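Local coordinates for uncharacterized protein AsqI (Emericella nidulans, PDB 5YY3), which catalyses the zinc-dependent conversion of 4'-methoxycyclopenin into 4'-methoxyviridicatin, with release of methyl isocyanate, during aspoquinolone biosynthesis, at residues Y187-V192 and G211-Y216; S219-R224 and H555-N560; F385-D390 and R395-L400. All coordinates share one frame; numbering follows the deposited sequence.

All three contacts lie in the interior around the zinc site, their centres 12 or 13 Å apart, and none is at the surface. Interactions 1 and 2 share helix 210-231: its first turns meet helix 180-193, whereas residues 219-224 reach a loop of the Ig-like region. Interaction 3 joins helix 391-410 to the turn leading into it and packs against the same helix 210-231 through V222 and Y397. The chemistry varies with position. Between helices, interaction 1 is an apolar edge contact; between the helical and Ig-like parts, interaction 2 adds a charged group stacked on an indole; interaction 3 is a light touch by a phenol hydroxyl.

Interaction 1 of 3, residues Y187-V192 and G211-Y216; sequences YYWHMV and GEVFLY
W189 meets V213 and F214 with the benzo rim of its indole, not with either face. CZ2 of W189 lies 3.8 Å from CG1 of V213, an apolar contact made near the ring plane. Next to it on the same rim, CH2 of W189 approaches the backbone of F214, 4.2 Å from its CA. The six-membered ring thus touches one methyl branch of V213 and the main chain of the following residue. W189 reaches this far because its CG is anti to the backbone N (chi1 -170°), which carries the indole toward helix 210-231. In V213, the methyl that touches is the one anti to the backbone N. No hydrogen bond crosses the pair.

One shell out, Y193 stacks on the indole, and ND1 of H190 is in the indole plane at its edge. H190 is a zinc ligand, together with H186 from the same helix and H218 from the partner helix; F214 O accepts a hydrogen bond from ND1 of H218. The two helices thus carry all three zinc ligands, consistent with the helical core of the tyrosinase and hemocyanin families. Helix 180-193 also packs on helix 114-127 through V192 and T126, while F214 on helix 210-231 meets H356 of helix 355-367 edge-to-face.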
loop_
_atom_site.group_PDB
_atom_site.type_symbol
_atom_site.label_atom_id
_atom_site.label_comp_id
_atom_site.label_asym_id
_atom_site.label_seq_id
_atom_site.Cartn_x
_atom_site.Cartn_y
_atom_site.Cartn_z
ATOM N N TYR A 187 -4.030 24.365 -23.739
ATOM C CA TYR A 187 -5.137 24.662 -24.636
ATOM C C TYR A 187 -4.804 25.861 -25.517
ATOM O O TYR A 187 -5.040 25.846 -26.723
ATOM C CB TYR A 187 -6.375 24.896 -23.788
ATOM C CG TYR A 187 -7.596 25.529 -24.408
ATOM C CD1 TYR A 187 -8.469 24.790 -25.211
ATOM C CD2 TYR A 187 -7.942 26.841 -24.094
ATOM C CE1 TYR A 187 -9.625 25.360 -25.730
ATOM C CE2 TYR A 187 -9.088 27.420 -24.599
ATOM C CZ TYR A 187 -9.929 26.673 -25.412
ATOM O OH TYR A 187 -11.067 27.259 -25.917
ATOM N N TYR A 188 -4.225 26.891 -24.914
ATOM C CA TYR A 188 -3.810 28.051 -25.676
ATOM C C TYR A 188 -2.571 27.728 -26.512
ATOM O O TYR A 188 -2.419 28.238 -27.617
ATOM C CB TYR A 188 -3.551 29.244 -24.736
ATOM C CG TYR A 188 -3.120 30.518 -25.449
ATOM C CD1 TYR A 188 -3.963 31.155 -26.365
ATOM C CD2 TYR A 188 -1.874 31.086 -25.207
ATOM C CE1 TYR A 188 -3.567 32.324 -27.029
ATOM C CE2 TYR A 188 -1.470 32.261 -25.858
ATOM C CZ TYR A 188 -2.320 32.874 -26.766
ATOM O OH TYR A 188 -1.912 34.031 -27.403
ATOM N N TRP A 189 -1.700 26.871 -25.991
ATOM C CA TRP A 189 -0.453 26.554 -26.676
ATOM C C TRP A 189 -0.715 26.045 -28.084
ATOM O O TRP A 189 -0.012 26.384 -29.028
ATOM C CB TRP A 189 0.354 25.513 -25.898
ATOM C CG TRP A 189 1.758 25.312 -26.408
ATOM C CD1 TRP A 189 2.858 26.025 -26.056
ATOM C CD2 TRP A 189 2.209 24.327 -27.351
ATOM N NE1 TRP A 189 3.968 25.552 -26.719
ATOM C CE2 TRP A 189 3.594 24.508 -27.520
ATOM C CE3 TRP A 189 1.574 23.308 -28.066
ATOM C CZ2 TRP A 189 4.356 23.720 -28.376
ATOM C CZ3 TRP A 189 2.343 22.516 -28.926
ATOM C CH2 TRP A 189 3.713 22.730 -29.067
ATOM N N HIS A 190 -1.741 25.222 -28.219
ATOM C CA HIS A 190 -2.040 24.630 -29.505
ATOM C C HIS A 190 -2.598 25.683 -30.451
ATOM O O HIS A 190 -2.314 25.648 -31.650
ATOM C CB HIS A 190 -2.982 23.444 -29.328
ATOM C CG HIS A 190 -2.289 22.228 -28.793
ATOM N ND1 HIS A 190 -1.118 21.747 -29.341
ATOM C CD2 HIS A 190 -2.569 21.427 -27.741
ATOM C CE1 HIS A 190 -0.719 20.686 -28.664
ATOM N NE2 HIS A 190 -1.580 20.471 -27.689
ATOM N N MET A 191 -3.353 26.645 -29.917
ATOM C CA MET A 191 -3.794 27.752 -30.747
ATOM C C MET A 191 -2.575 28.533 -31.222
ATOM O O MET A 191 -2.502 28.938 -32.381
ATOM C CB MET A 191 -4.755 28.663 -29.999
ATOM C CG MET A 191 -5.997 27.947 -29.511
ATOM S SD MET A 191 -7.034 29.082 -28.595
ATOM C CE MET A 191 -8.123 27.972 -27.731
ATOM N N VAL A 192 -1.616 28.738 -30.326
ATOM C CA VAL A 192 -0.392 29.435 -30.695
ATOM C C VAL A 192 0.374 28.666 -31.761
ATOM O O VAL A 192 0.744 29.217 -32.800
ATOM C CB VAL A 192 0.518 29.660 -29.482
ATOM C CG1 VAL A 192 1.943 30.026 -29.936
ATOM C CG2 VAL A 192 -0.052 30.757 -28.619
ATOM N N GLY A 211 9.469 22.677 -35.125
ATOM C CA GLY A 211 9.825 21.322 -34.759
ATOM C C GLY A 211 10.635 21.280 -33.488
ATOM O O GLY A 211 10.484 20.377 -32.671
ATOM N N GLU A 212 11.502 22.268 -33.335
ATOM C CA GLU A 212 12.336 22.412 -32.150
ATOM C C GLU A 212 11.500 22.671 -30.911
ATOM O O GLU A 212 11.679 22.035 -29.881
ATOM C CB GLU A 212 13.312 23.556 -32.354
ATOM C CG GLU A 212 14.621 23.365 -31.671
ATOM C CD GLU A 212 15.531 24.527 -31.920
ATOM O OE1 GLU A 212 15.401 25.542 -31.197
ATOM O OE2 GLU A 212 16.341 24.430 -32.867
ATOM N N VAL A 213 10.591 23.629 -31.035
ATOM C CA VAL A 213 9.626 23.961 -30.000
ATOM C C VAL A 213 8.691 22.792 -29.624
ATOM O O VAL A 213 8.469 22.518 -28.444
ATOM C CB VAL A 213 8.792 25.164 -30.454
ATOM C CG1 VAL A 213 7.547 25.310 -29.623
ATOM C CG2 VAL A 213 9.640 26.432 -30.395
ATOM N N PHE A 214 8.136 22.129 -30.632
ATOM C CA PHE A 214 7.289 20.955 -30.452
ATOM C C PHE A 214 7.972 19.918 -29.557
ATOM O O PHE A 214 7.427 19.509 -28.540
ATOM C CB PHE A 214 6.940 20.360 -31.830
ATOM C CG PHE A 214 6.325 18.990 -31.780
ATOM C CD1 PHE A 214 4.975 18.830 -31.526
ATOM C CD2 PHE A 214 7.091 17.861 -32.016
ATOM C CE1 PHE A 214 4.404 17.566 -31.485
ATOM C CE2 PHE A 214 6.518 16.594 -31.975
ATOM C CZ PHE A 214 5.177 16.451 -31.709
ATOM N N LEU A 215 9.179 19.521 -29.931
ATOM C CA LEU A 215 9.924 18.496 -29.214
ATOM C C LEU A 215 10.324 18.947 -27.807
ATOM O O LEU A 215 10.229 18.187 -26.837
ATOM C CB LEU A 215 11.166 18.123 -30.025
ATOM C CG LEU A 215 11.436 16.647 -30.309
ATOM C CD1 LEU A 215 10.146 15.885 -30.601
ATOM C CD2 LEU A 215 12.417 16.526 -31.481
ATOM N N TYR A 216 10.777 20.193 -27.703
ATOM C CA TYR A 216 11.230 20.737 -26.431
ATOM C C TYR A 216 10.116 20.874 -25.385
ATOM O O TYR A 216 10.288 20.489 -24.222
ATOM C CB TYR A 216 11.871 22.093 -26.652
ATOM C CG TYR A 216 12.203 22.778 -25.360
ATOM C CD1 TYR A 216 13.259 22.336 -24.584
ATOM C CD2 TYR A 216 11.446 23.851 -24.899
ATOM C CE1 TYR A 216 13.563 22.940 -23.411
ATOM C CE2 TYR A 216 11.751 24.473 -23.713
ATOM C CZ TYR A 216 12.824 24.015 -22.979
ATOM O OH TYR A 216 13.166 24.598 -21.787
#

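Interaction 2 of 3, residues S219-R224 and H555-N560; sequences SQMVAR and HGWPQN
R224 and W557 are brought face to face by their first torsions: CG of R224 is anti to the carbonyl carbon (chi1 -71°), with the chain extended from CG to NE, and CG of W557 is anti to its backbone N (chi1 -163°). The arginine therefore runs across one face of the indole. Its CD sits above the ring, 3.4 Å from CE2 of W557, and the guanidinium continues over the five-membered ring with the two planes 25° apart. CZ of R224 is 3.9 Å from the centroid of that ring, a cation-pi stack. NH1 of R224 and NE1 of W557 come within 3.4 Å of each other, but both are donors and no bond joins them. Each turns to a main-chain carbonyl just past the loop segment, NH1 to M562 O and NE1 to L561 O, which would limit the rotation of both flat groups.

M221 comes to another part of the indole. Its chain, bent at chi3, brings CE to the ring edge, 3.7 Å from CZ3 of W557, and its CB lies 4.1 Å from the same CZ3.

The contact joins the helical, metal-binding part of the hemocyanin-like fold, to which helix 210-231 belongs, to the Ig-like part, where residues 555-560 lie in a loop between strands. I508 and M510 of strand 508-517 touch R224, so the same region packs on the arginine from its strands as well. The loop is tied within its own part by backbone hydrogen bonds between W557 and both V534 and R536. Over the indole face opposite R224 lies P558, its CD 3.4 Å above the plane of the W557 ring.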
loop_
_atom_site.group_PDB
_atom_site.type_symbol
_atom_site.label_atom_id
_atom_site.label_comp_id
_atom_site.label_asym_id
_atom_site.label_seq_id
_atom_site.Cartn_x
_atom_site.Cartn_y
_atom_site.Cartn_z
ATOM N N SER A 219 9.082 17.390 -24.364
ATOM C CA SER A 219 10.119 16.749 -23.548
ATOM C C SER A 219 10.218 17.379 -22.168
ATOM O O SER A 219 10.519 16.719 -21.179
ATOM C CB SER A 219 11.484 16.825 -24.220
ATOM O OG SER A 219 12.469 16.286 -23.354
ATOM N N GLN A 220 9.963 18.675 -22.115
ATOM C CA GLN A 220 10.080 19.407 -20.878
ATOM C C GLN A 220 8.867 19.057 -19.976
ATOM O O GLN A 220 9.024 18.884 -18.756
ATOM C CB GLN A 220 10.218 20.901 -21.212
ATOM C CG GLN A 220 10.671 21.852 -20.143
ATOM C CD GLN A 220 12.094 21.657 -19.626
ATOM O OE1 GLN A 220 12.456 22.276 -18.632
ATOM N NE2 GLN A 220 12.889 20.813 -20.268
ATOM N N MET A 221 7.672 18.867 -20.546
ATOM C CA MET A 221 6.569 18.473 -19.662
ATOM C C MET A 221 6.708 17.004 -19.198
ATOM O O MET A 221 6.346 16.687 -18.070
ATOM C CB MET A 221 5.164 18.736 -20.279
ATOM C CG MET A 221 4.898 18.436 -21.727
ATOM S SD MET A 221 3.373 19.302 -22.287
ATOM C CE MET A 221 3.800 20.956 -21.764
ATOM N N VAL A 222 7.276 16.132 -20.022
ATOM C CA VAL A 222 7.601 14.768 -19.588
ATOM C C VAL A 222 8.626 14.738 -18.424
ATOM O O VAL A 222 8.440 14.003 -17.442
ATOM C CB VAL A 222 8.132 13.943 -20.781
ATOM C CG1 VAL A 222 8.884 12.678 -20.320
ATOM C CG2 VAL A 222 6.968 13.594 -21.713
ATOM N N ALA A 223 9.701 15.523 -18.520
ATOM C CA ALA A 223 10.673 15.593 -17.423
ATOM C C ALA A 223 10.014 16.042 -16.110
ATOM O O ALA A 223 10.276 15.499 -15.046
ATOM C CB ALA A 223 11.823 16.530 -17.789
ATOM N N ARG A 224 9.138 17.032 -16.190
ATOM C CA ARG A 224 8.402 17.480 -15.022
ATOM C C ARG A 224 7.407 16.416 -14.489
ATOM O O ARG A 224 7.341 16.161 -13.277
ATOM C CB ARG A 224 7.670 18.782 -15.348
ATOM C CG ARG A 224 8.596 19.992 -15.516
ATOM C CD ARG A 224 7.778 21.254 -15.736
ATOM N NE ARG A 224 8.605 22.450 -15.855
ATOM C CZ ARG A 224 8.924 23.235 -14.833
ATOM N NH1 ARG A 224 8.496 22.939 -13.611
ATOM N NH2 ARG A 224 9.687 24.301 -15.021
ATOM N N HIS A 555 0.428 30.522 -22.538
ATOM C CA HIS A 555 0.817 29.145 -22.856
ATOM C C HIS A 555 2.168 28.749 -22.247
ATOM O O HIS A 555 2.755 27.739 -22.629
ATOM C CB HIS A 555 0.862 28.941 -24.363
ATOM C CG HIS A 555 1.761 29.906 -25.080
ATOM N ND1 HIS A 555 1.621 31.275 -24.966
ATOM C CD2 HIS A 555 2.803 29.701 -25.915
ATOM C CE1 HIS A 555 2.540 31.868 -25.706
ATOM N NE2 HIS A 555 3.270 30.938 -26.295
ATOM N N GLY A 556 2.658 29.538 -21.297
ATOM C CA GLY A 556 3.824 29.142 -20.525
ATOM C C GLY A 556 3.506 28.128 -19.418
ATOM O O GLY A 556 2.381 27.620 -19.301
ATOM N N TRP A 557 4.504 27.822 -18.602
ATOM C CA TRP A 557 4.327 26.865 -17.519
ATOM C C TRP A 557 3.645 27.516 -16.301
ATOM O O TRP A 557 4.028 28.599 -15.882
ATOM C CB TRP A 557 5.674 26.268 -17.116
ATOM C CG TRP A 557 5.461 25.041 -16.329
ATOM C CD1 TRP A 557 5.661 24.872 -14.985
ATOM C CD2 TRP A 557 4.925 23.816 -16.819
ATOM N NE1 TRP A 557 5.320 23.592 -14.620
ATOM C CE2 TRP A 557 4.853 22.920 -15.729
ATOM C CE3 TRP A 557 4.506 23.372 -18.085
ATOM C CZ2 TRP A 557 4.363 21.612 -15.853
ATOM C CZ3 TRP A 557 4.044 22.068 -18.218
ATOM C CH2 TRP A 557 3.971 21.207 -17.105
ATOM N N PRO A 558 2.610 26.862 -15.748
ATOM C CA PRO A 558 1.896 27.460 -14.605
ATOM C C PRO A 558 2.827 27.752 -13.401
ATOM O O PRO A 558 3.645 26.903 -13.034
ATOM C CB PRO A 558 0.848 26.392 -14.251
ATOM C CG PRO A 558 0.679 25.582 -15.510
ATOM C CD PRO A 558 2.014 25.581 -16.180
ATOM N N GLN A 559 2.712 28.941 -12.818
ATOM C CA GLN A 559 3.547 29.320 -11.672
ATOM C C GLN A 559 3.407 28.334 -10.489
ATOM O O GLN A 559 4.396 27.987 -9.838
ATOM C CB GLN A 559 3.199 30.748 -11.216
ATOM C CG GLN A 559 4.050 31.281 -10.061
ATOM C CD GLN A 559 5.534 31.245 -10.382
ATOM O OE1 GLN A 559 6.004 31.916 -11.305
ATOM N NE2 GLN A 559 6.281 30.440 -9.632
ATOM N N ASN A 560 2.184 27.867 -10.240
ATOM C CA ASN A 560 1.929 26.922 -9.162
ATOM C C ASN A 560 2.566 25.545 -9.374
ATOM O O ASN A 560 2.676 24.771 -8.418
ATOM C CB ASN A 560 0.435 26.734 -8.958
ATOM C CG ASN A 560 -0.213 26.018 -10.115
ATOM O OD1 ASN A 560 -0.066 26.432 -11.259
ATOM N ND2 ASN A 560 -0.935 24.939 -9.827
#

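Interaction 3 of 3, residues F385-D390 and R395-L400; sequences FGAPRD and RWYKHL
Y397 reaches back from helix 391-410 to A387 and P388, in the short 3-10 turn that precedes that helix. D390 separates the two elements as the N-cap residue: its side chain caps a backbone N in the helix's first turn, and its OD1 is also hydrogen-bonded to the hydroxyl of Y264. The contact thus belongs to the entry of a helix in the hemocyanin-like helical domain.

The Y397 side chain leaves the helix with CG anti to the carbonyl carbon (chi1 -58°), which directs the phenol toward the turn. At its base, CB of Y397 packs against CG2 of V222 on helix 210-231 at 3.5 Å. Further along, the side chain lies against two zinc ligands: it touches H186 of helix 180-193 and comes to about 3 Å, at nearest atoms, from the side chain of H218. OH of Y397 comes roughly end-on to the methyl of A387, 3.6 Å from CB. No hydrogen bond joins the two segments: a methyl can neither give nor take one, and the imide N of P388 has no hydrogen and accepts poorly.

P388 also packs on H186 and N183, so turn and phenol both lie against the same zinc ligand, and O of P388 accepts a hydrogen bond from NE1 of W394. The Y397 OH lies 4.1 Å from N of P388 and 4.3 Å from CD of that proline ring.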
loop_
_atom_site.group_PDB
_atom_site.type_symbol
_atom_site.label_atom_id
_atom_site.label_comp_id
_atom_site.label_asym_id
_atom_site.label_seq_id
_atom_site.Cartn_x
_atom_site.Cartn_y
_atom_site.Cartn_z
ATOM N N PHE A 385 -9.670 17.777 -26.466
ATOM C CA PHE A 385 -9.871 18.354 -25.154
ATOM C C PHE A 385 -9.257 17.436 -24.116
ATOM O O PHE A 385 -9.459 16.218 -24.156
ATOM C CB PHE A 385 -11.365 18.558 -24.884
ATOM C CG PHE A 385 -11.682 19.151 -23.535
ATOM C CD1 PHE A 385 -11.706 18.356 -22.391
ATOM C CD2 PHE A 385 -11.990 20.497 -23.420
ATOM C CE1 PHE A 385 -12.007 18.894 -21.150
ATOM C CE2 PHE A 385 -12.301 21.051 -22.189
ATOM C CZ PHE A 385 -12.307 20.246 -21.044
ATOM N N GLY A 386 -8.494 18.027 -23.204
ATOM C CA GLY A 386 -8.092 17.346 -21.987
ATOM C C GLY A 386 -7.027 16.290 -22.145
ATOM O O GLY A 386 -6.928 15.390 -21.312
ATOM N N ALA A 387 -6.233 16.385 -23.210
ATOM C CA ALA A 387 -5.139 15.439 -23.408
ATOM C C ALA A 387 -4.201 15.319 -22.183
ATOM O O ALA A 387 -3.901 14.191 -21.760
ATOM C CB ALA A 387 -4.341 15.815 -24.646
ATOM N N PRO A 388 -3.734 16.459 -21.605
ATOM C CA PRO A 388 -2.856 16.320 -20.430
ATOM C C PRO A 388 -3.476 15.543 -19.264
ATOM O O PRO A 388 -2.735 15.037 -18.420
ATOM C CB PRO A 388 -2.589 17.775 -20.006
ATOM C CG PRO A 388 -2.778 18.569 -21.235
ATOM C CD PRO A 388 -3.854 17.871 -22.025
ATOM N N ARG A 389 -4.798 15.437 -19.219
ATOM C CA ARG A 389 -5.451 14.749 -18.112
ATOM C C ARG A 389 -5.249 13.238 -18.192
ATOM O O ARG A 389 -5.225 12.544 -17.176
ATOM C CB ARG A 389 -6.949 15.046 -18.094
ATOM C CG ARG A 389 -7.337 16.500 -18.240
ATOM C CD ARG A 389 -8.854 16.630 -18.295
ATOM N NE ARG A 389 -9.222 18.035 -18.316
ATOM C CZ ARG A 389 -9.398 18.778 -17.228
ATOM N NH1 ARG A 389 -9.266 18.232 -16.029
ATOM N NH2 ARG A 389 -9.713 20.064 -17.334
ATOM N N ASP A 390 -5.106 12.740 -19.414
ATOM C CA ASP A 390 -5.108 11.304 -19.701
ATOM C C ASP A 390 -3.694 10.694 -19.660
ATOM O O ASP A 390 -2.794 11.171 -20.350
ATOM C CB ASP A 390 -5.746 11.098 -21.072
ATOM C CG ASP A 390 -6.134 9.658 -21.345
ATOM O OD1 ASP A 390 -5.487 8.738 -20.791
ATOM O OD2 ASP A 390 -7.080 9.463 -22.150
ATOM N N ARG A 395 2.291 8.802 -22.063
ATOM C CA ARG A 395 3.087 7.713 -22.622
ATOM C C ARG A 395 3.455 8.042 -24.078
ATOM O O ARG A 395 4.559 7.731 -24.532
ATOM C CB ARG A 395 2.348 6.371 -22.507
ATOM C CG ARG A 395 2.014 5.982 -21.048
ATOM C CD ARG A 395 1.673 4.481 -20.905
ATOM N NE ARG A 395 2.647 3.723 -21.668
ATOM C CZ ARG A 395 2.521 2.449 -22.004
ATOM N NH1 ARG A 395 1.450 1.756 -21.608
ATOM N NH2 ARG A 395 3.476 1.875 -22.737
ATOM N N TRP A 396 2.553 8.705 -24.798
ATOM C CA TRP A 396 2.894 9.178 -26.133
ATOM C C TRP A 396 3.928 10.322 -26.073
ATOM O O TRP A 396 4.910 10.307 -26.827
ATOM C CB TRP A 396 1.640 9.623 -26.898
ATOM C CG TRP A 396 1.938 10.017 -28.331
ATOM C CD1 TRP A 396 1.990 11.282 -28.832
ATOM C CD2 TRP A 396 2.237 9.137 -29.428
ATOM N NE1 TRP A 396 2.301 11.248 -30.173
ATOM C CE2 TRP A 396 2.458 9.939 -30.565
ATOM C CE3 TRP A 396 2.357 7.748 -29.559
ATOM C CZ2 TRP A 396 2.778 9.410 -31.817
ATOM C CZ3 TRP A 396 2.669 7.218 -30.800
ATOM C CH2 TRP A 396 2.874 8.048 -31.917
ATOM N N TYR A 397 3.725 11.303 -25.191
ATOM C CA TYR A 397 4.705 12.396 -25.055
ATOM C C TYR A 397 6.102 11.846 -24.753
ATOM O O TYR A 397 7.094 12.353 -25.275
ATOM C CB TYR A 397 4.311 13.386 -23.959
ATOM C CG TYR A 397 2.954 14.063 -24.104
ATOM C CD1 TYR A 397 2.338 14.214 -25.347
ATOM C CD2 TYR A 397 2.289 14.545 -22.981
ATOM C CE1 TYR A 397 1.087 14.846 -25.460
ATOM C CE2 TYR A 397 1.047 15.169 -23.083
ATOM C CZ TYR A 397 0.451 15.318 -24.323
ATOM O OH TYR A 397 -0.779 15.936 -24.407
ATOM N N LYS A 398 6.200 10.803 -23.932
ATOM C CA LYS A 398 7.535 10.271 -23.654
ATOM C C LYS A 398 8.088 9.540 -24.883
ATOM O O LYS A 398 9.303 9.493 -25.075
ATOM C CB LYS A 398 7.556 9.345 -22.432
ATOM C CG LYS A 398 8.990 8.921 -22.072
ATOM C CD LYS A 398 9.114 8.366 -20.667
ATOM C CE LYS A 398 10.473 7.695 -20.455
ATOM N NZ LYS A 398 10.571 7.012 -19.112
ATOM N N HIS A 399 7.206 9.001 -25.729
ATOM C CA HIS A 399 7.644 8.446 -27.015
ATOM C C HIS A 399 8.209 9.536 -27.911
ATOM O O HIS A 399 9.280 9.363 -28.475
ATOM C CB HIS A 399 6.505 7.736 -27.743
ATOM C CG HIS A 399 6.880 7.234 -29.106
ATOM N ND1 HIS A 399 7.944 6.381 -29.323
ATOM C CD2 HIS A 399 6.322 7.454 -30.321
ATOM C CE1 HIS A 399 8.029 6.100 -30.609
ATOM N NE2 HIS A 399 7.056 6.736 -31.237
ATOM N N LEU A 400 7.481 10.642 -28.062
ATOM C CA LEU A 400 8.028 11.822 -28.747
ATOM C C LEU A 400 9.408 12.182 -28.197
ATOM O O LEU A 400 10.344 12.442 -28.961
ATOM C CB LEU A 400 7.089 13.032 -28.607
ATOM C CG LEU A 400 5.700 12.825 -29.205
ATOM C CD1 LEU A 400 4.833 14.044 -28.966
ATOM C CD2 LEU A 400 5.823 12.526 -30.697
#